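Local coordinates for protein AvrRxo1-ORF1 (Xanthomonas oryzae pv. oryzicola, PDB 4Z8T) that is a type III effector with a polynucleotide kinase domain, probably a zeta-toxin-like P-loop kinase, and forms a complex with its partner AvrRxo1-ORF2, at residues A[182-187]-A[222-227]; A[192-197]-A[312-317]. One frame throughout, in Å; residues are numbered along the deposited sequence.

Contact 1. Residues A[182-187]-A[222-227]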
loop_
_atom_site.group_PDB
_atom_site.type_symbol
_atom_site.label_atom_id
_atom_site.label_comp_id
_atom_site.label_asym_id
_atom_site.label_seq_id
_atom_site.Cartn_x
_atom_site.Cartn_y
_atom_site.Cartn_z
ATOM N N LEU A 182 27.722 -1.636 8.788
ATOM C CA LEU A 182 26.315 -1.729 9.147
ATOM C C LEU A 182 25.562 -2.569 8.138
ATOM O O LEU A 182 25.588 -2.297 6.927
ATOM C CB LEU A 182 25.697 -0.333 9.253
ATOM C CG LEU A 182 24.336 -0.307 9.965
ATOM C CD1 LEU A 182 24.168 0.992 10.730
ATOM C CD2 LEU A 182 23.162 -0.513 9.005
ATOM N N CYS A 183 24.891 -3.603 8.638
ATOM C CA CYS A 183 23.946 -4.363 7.835
ATOM C C CYS A 183 22.580 -4.066 8.389
ATOM O O CYS A 183 22.365 -4.133 9.597
ATOM C CB CYS A 183 24.207 -5.872 7.940
ATOM S SG CYS A 183 25.508 -6.442 6.828
ATOM N N ASP A 184 21.667 -3.705 7.500
ATOM C CA ASP A 184 20.319 -3.290 7.857
ATOM C C ASP A 184 19.397 -4.315 7.201
ATOM O O ASP A 184 19.477 -4.548 5.999
ATOM C CB ASP A 184 20.104 -1.892 7.273
ATOM C CG ASP A 184 18.837 -1.228 7.752
ATOM O OD1 ASP A 184 18.109 -1.807 8.589
ATOM O OD2 ASP A 184 18.570 -0.105 7.277
ATOM N N ILE A 185 18.559 -4.959 8.010
ATOM C CA ILE A 185 17.806 -6.128 7.565
ATOM C C ILE A 185 16.321 -5.863 7.749
ATOM O O ILE A 185 15.871 -5.538 8.850
ATOM C CB ILE A 185 18.202 -7.376 8.391
ATOM C CG1 ILE A 185 19.705 -7.687 8.214
ATOM C CG2 ILE A 185 17.374 -8.577 7.928
ATOM C CD1 ILE A 185 20.578 -7.319 9.411
ATOM N N ASP A 186 15.564 -5.987 6.661
ATOM C CA ASP A 186 14.128 -5.713 6.683
ATOM C C ASP A 186 13.311 -6.932 6.291
ATOM O O ASP A 186 13.713 -7.700 5.411
ATOM C CB ASP A 186 13.780 -4.606 5.692
ATOM C CG ASP A 186 12.331 -4.204 5.776
ATOM O OD1 ASP A 186 12.023 -3.325 6.614
ATOM O OD2 ASP A 186 11.485 -4.771 5.040
ATOM N N ALA A 187 12.166 -7.093 6.949
ATOM C CA ALA A 187 11.145 -8.036 6.511
ATOM C C ALA A 187 9.786 -7.392 6.716
ATOM O O ALA A 187 9.636 -6.501 7.551
ATOM C CB ALA A 187 11.241 -9.328 7.310
ATOM N N SER A 222 10.874 4.122 8.996
ATOM C CA SER A 222 10.782 5.584 8.887
ATOM C C SER A 222 12.137 6.280 8.964
ATOM O O SER A 222 12.327 7.360 8.385
ATOM C CB SER A 222 9.852 6.155 9.966
ATOM O OG SER A 222 8.519 5.717 9.751
ATOM N N ASN A 223 13.075 5.671 9.682
ATOM C CA ASN A 223 14.386 6.273 9.883
ATOM C C ASN A 223 15.497 5.656 9.054
ATOM O O ASN A 223 16.656 6.022 9.201
ATOM C CB ASN A 223 14.753 6.233 11.362
ATOM C CG ASN A 223 13.875 7.134 12.179
ATOM O OD1 ASN A 223 13.912 8.355 12.010
ATOM N ND2 ASN A 223 13.075 6.554 13.066
ATOM N N ARG A 224 15.141 4.736 8.164
ATOM C CA ARG A 224 16.127 4.030 7.357
ATOM C C ARG A 224 16.952 4.941 6.446
ATOM O O ARG A 224 18.174 4.797 6.355
ATOM C CB ARG A 224 15.403 2.957 6.531
ATOM C CG ARG A 224 16.290 2.139 5.612
ATOM C CD ARG A 224 15.612 0.817 5.344
ATOM N NE ARG A 224 15.860 -0.142 6.424
ATOM C CZ ARG A 224 14.986 -1.053 6.855
ATOM N NH1 ARG A 224 13.775 -1.113 6.328
ATOM N NH2 ARG A 224 15.342 -1.904 7.819
HETATM N N MSE A 225 16.296 5.881 5.772
HETATM C CA MSE A 225 17.022 6.706 4.817
HETATM C C MSE A 225 17.968 7.683 5.521
HETATM O O MSE A 225 18.993 8.075 4.952
HETATM C CB MSE A 225 16.070 7.401 3.847
HETATM C CG MSE A 225 15.393 6.393 2.941
HETATM SE SE MSE A 225 14.238 7.230 1.615
HETATM C CE MSE A 225 15.544 7.437 0.234
ATOM N N TYR A 226 17.643 8.045 6.758
ATOM C CA TYR A 226 18.559 8.859 7.559
ATOM C C TYR A 226 19.866 8.117 7.787
ATOM O O TYR A 226 20.957 8.700 7.709
ATOM C CB TYR A 226 17.937 9.233 8.908
ATOM C CG TYR A 226 18.896 9.968 9.815
ATOM C CD1 TYR A 226 19.742 9.277 10.682
ATOM C CD2 TYR A 226 18.970 11.352 9.795
ATOM C CE1 TYR A 226 20.635 9.951 11.506
ATOM C CE2 TYR A 226 19.853 12.027 10.621
ATOM C CZ TYR A 226 20.679 11.326 11.468
ATOM O OH TYR A 226 21.559 12.010 12.283
ATOM N N VAL A 227 19.769 6.820 8.078
ATOM C CA VAL A 227 20.975 6.028 8.258
ATOM C C VAL A 227 21.794 5.985 6.968
ATOM O O VAL A 227 23.000 6.176 6.988
ATOM C CB VAL A 227 20.631 4.588 8.724
ATOM C CG1 VAL A 227 21.912 3.777 8.915
ATOM C CG2 VAL A 227 19.833 4.646 10.009
HETATM O O HOH W 1 14.029 -4.045 9.889
#

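Contact 2. Residues A[192-197]-A[312-317]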
loop_
_atom_site.group_PDB
_atom_site.type_symbol
_atom_site.label_atom_id
_atom_site.label_comp_id
_atom_site.label_asym_id
_atom_site.label_seq_id
_atom_site.Cartn_x
_atom_site.Cartn_y
_atom_site.Cartn_z
ATOM N N SER A 192 7.767 -10.705 10.671
ATOM C CA SER A 192 8.267 -10.577 12.031
ATOM C C SER A 192 7.300 -11.172 13.030
ATOM O O SER A 192 7.725 -11.776 14.002
ATOM C CB SER A 192 8.541 -9.113 12.395
ATOM O OG SER A 192 9.714 -8.651 11.732
ATOM N N LEU A 193 5.999 -11.002 12.792
ATOM C CA LEU A 193 5.004 -11.532 13.718
ATOM C C LEU A 193 5.071 -13.056 13.746
ATOM O O LEU A 193 5.100 -13.667 14.824
ATOM C CB LEU A 193 3.593 -11.052 13.337
ATOM C CG LEU A 193 3.366 -9.530 13.370
ATOM C CD1 LEU A 193 1.981 -9.162 12.794
ATOM C CD2 LEU A 193 3.494 -8.963 14.773
ATOM N N VAL A 194 5.134 -13.679 12.574
ATOM C CA VAL A 194 5.204 -15.146 12.587
ATOM C C VAL A 194 6.572 -15.615 13.076
ATOM O O VAL A 194 6.687 -16.663 13.705
ATOM C CB VAL A 194 4.794 -15.795 11.256
ATOM C CG1 VAL A 194 5.865 -15.635 10.239
ATOM C CG2 VAL A 194 4.476 -17.281 11.470
ATOM N N GLY A 195 7.604 -14.811 12.831
ATOM C CA GLY A 195 8.921 -15.096 13.368
ATOM C C GLY A 195 8.928 -15.156 14.891
ATOM O O GLY A 195 9.578 -16.010 15.490
ATOM N N VAL A 196 8.211 -14.232 15.521
ATOM C CA VAL A 196 8.115 -14.205 16.971
ATOM C C VAL A 196 7.343 -15.428 17.484
ATOM O O VAL A 196 7.751 -16.061 18.459
ATOM C CB VAL A 196 7.472 -12.907 17.458
ATOM C CG1 VAL A 196 7.140 -13.004 18.951
ATOM C CG2 VAL A 196 8.444 -11.748 17.224
ATOM N N LEU A 197 6.239 -15.759 16.824
ATOM C CA LEU A 197 5.448 -16.924 17.249
ATOM C C LEU A 197 6.218 -18.231 17.126
ATOM O O LEU A 197 5.926 -19.181 17.859
ATOM C CB LEU A 197 4.122 -17.016 16.474
ATOM C CG LEU A 197 3.099 -15.903 16.738
ATOM C CD1 LEU A 197 1.809 -16.165 15.970
ATOM C CD2 LEU A 197 2.787 -15.739 18.235
ATOM N N ALA A 312 3.162 -24.842 12.359
ATOM C CA ALA A 312 2.933 -25.258 13.736
ATOM C C ALA A 312 2.804 -24.089 14.705
ATOM O O ALA A 312 1.988 -24.119 15.625
ATOM C CB ALA A 312 4.025 -26.196 14.179
ATOM N N ALA A 313 3.617 -23.055 14.503
ATOM C CA ALA A 313 3.554 -21.886 15.374
ATOM C C ALA A 313 2.213 -21.163 15.247
ATOM O O ALA A 313 1.659 -20.704 16.242
ATOM C CB ALA A 313 4.695 -20.950 15.068
ATOM N N LEU A 314 1.714 -21.043 14.019
ATOM C CA LEU A 314 0.460 -20.347 13.758
ATOM C C LEU A 314 -0.738 -21.147 14.252
ATOM O O LEU A 314 -1.667 -20.581 14.815
ATOM C CB LEU A 314 0.305 -20.050 12.268
ATOM C CG LEU A 314 1.260 -19.002 11.689
ATOM C CD1 LEU A 314 1.191 -18.951 10.171
ATOM C CD2 LEU A 314 0.910 -17.647 12.269
ATOM N N GLU A 315 -0.713 -22.458 14.038
ATOM C CA GLU A 315 -1.857 -23.297 14.410
ATOM C C GLU A 315 -2.120 -23.251 15.913
ATOM O O GLU A 315 -3.276 -23.332 16.349
ATOM C CB GLU A 315 -1.664 -24.745 13.936
ATOM C CG GLU A 315 -1.655 -24.937 12.418
ATOM C CD GLU A 315 -3.043 -24.894 11.790
ATOM O OE1 GLU A 315 -4.038 -24.730 12.531
ATOM O OE2 GLU A 315 -3.139 -25.033 10.549
ATOM N N LYS A 316 -1.056 -23.083 16.695
ATOM C CA LYS A 316 -1.173 -22.978 18.147
ATOM C C LYS A 316 -2.052 -21.800 18.561
ATOM O O LYS A 316 -2.670 -21.821 19.627
ATOM C CB LYS A 316 0.218 -22.896 18.792
ATOM C CG LYS A 316 1.046 -24.154 18.553
ATOM C CD LYS A 316 2.437 -24.133 19.190
ATOM C CE LYS A 316 3.190 -25.434 18.858
ATOM N NZ LYS A 316 4.627 -25.432 19.290
ATOM N N TYR A 317 -2.125 -20.789 17.693
ATOM C CA TYR A 317 -2.902 -19.592 17.966
ATOM C C TYR A 317 -4.020 -19.381 16.948
ATOM O O TYR A 317 -4.490 -18.263 16.747
ATOM C CB TYR A 317 -1.966 -18.374 18.051
ATOM C CG TYR A 317 -0.960 -18.534 19.167
ATOM C CD1 TYR A 317 -1.319 -18.272 20.483
ATOM C CD2 TYR A 317 0.326 -18.995 18.914
ATOM C CE1 TYR A 317 -0.421 -18.436 21.511
ATOM C CE2 TYR A 317 1.236 -19.163 19.947
ATOM C CZ TYR A 317 0.851 -18.878 21.240
ATOM O OH TYR A 317 1.740 -19.049 22.276
HETATM O O HOH W 2 3.671 -20.466 18.534
#

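Contact 1. Residues A[182-187]-A[222-227]
Arg224, at the start of helix 224-233, reaches the end of strand 179-185 and spreads its guanidinium between two aspartates. Asp184 is gripped side-on, one nitrogen to each oxygen: NE of Arg224 meets OD2 of Asp184 at 2.8 Å, and NH2 of Arg224 meets OD1 of Asp184 at 2.9 Å. Both bonds are nearly straight and lie close to the guanidinium plane, yet they strike the carboxylate from above its own plane, because the two flat groups are turned 51° apart. The third nitrogen, NH1 of Arg224, bonds OD1 of Asp186 at 2.8 Å; here the planes stand almost perpendicular, at 86°. A bend at chi3 (-83°) in the otherwise extended arginine chain turns the group's edge to the strand. A water at that edge donates to the backbone O of Ile185 (2.6 Å) and accepts from NH2 of Arg224. Arg71 and Tyr240 also bind OD2 of Asp184, and Arg221 pairs with OD2 of Asp186, so the buried charges belong to a wider network. Beside it, CD1 of Leu182 rests on CG1 of Val227 at 4.0 Å. This buried salt-bridge network ties helix to central parallel strand in what is probably a P-loop kinase core.

Contact 2. Residues A[192-197]-A[312-317]
Helix-to-helix apolar packing joins the end of helix 189-198, which follows a strand of the probable P-loop kinase core, to the C-terminal part of helix 304-315 and the turn after it. No direct hydrogen bond crosses the interface; it is built from buried aliphatic side chains and one tyrosine ring. The backbones come closest at Leu197 and Ala313, whose CA atoms are 5.6 Å apart and where CB of Ala313 sits 3.5 Å from the backbone O of Leu197. Leu314 reaches across with its branched end: its CG lies 3.7 Å from CG2 of Val194, and its CD2 meets CD1 of Leu197 at 4.1 Å, with both pairs of side chains crossing at about a right angle. CG2 of Val194 gets there by standing anti to the backbone N. The other branch of Leu197 goes to Tyr317, CD2 lying 4.1 Å from CE2 of the ring, which it approaches obliquely, while the tyrosine hydroxyl bonds His329 of helix 322-331. Leu326 and His329 also pack on Leu197, and Ile294 and Leu297 of helix 291-298 on Leu314. Polar bridging is left to a water that lies at the edge of the Tyr317 ring and donates to O of Leu197 at 2.7 Å and to O of Ala313 at 3.1 Å.

How the contacts relate
Strand 179-185 and helix 189-198 are consecutive in the chain, so 182-187 and 192-197 belong to one strand-to-helix passage. The centres of contact 1 and contact 2 are 25 Å apart and their nearest atoms about 5 Å, without touching. Measured from their own centres, contact 1 lies about 13 Å and contact 2 about 19 Å from the chain centre. Both segments of this passage border the probable Walker A loop: Ile185 touches its residues, and Ser192 bonds the backbone O of Thr74. A sulfate lies about 5 Å from the side chain of Asp186, consistent with an anion-accepting pocket beside contact 1. Helix 210-222, which leads into 222-227, also packs on Leu193 and Val196.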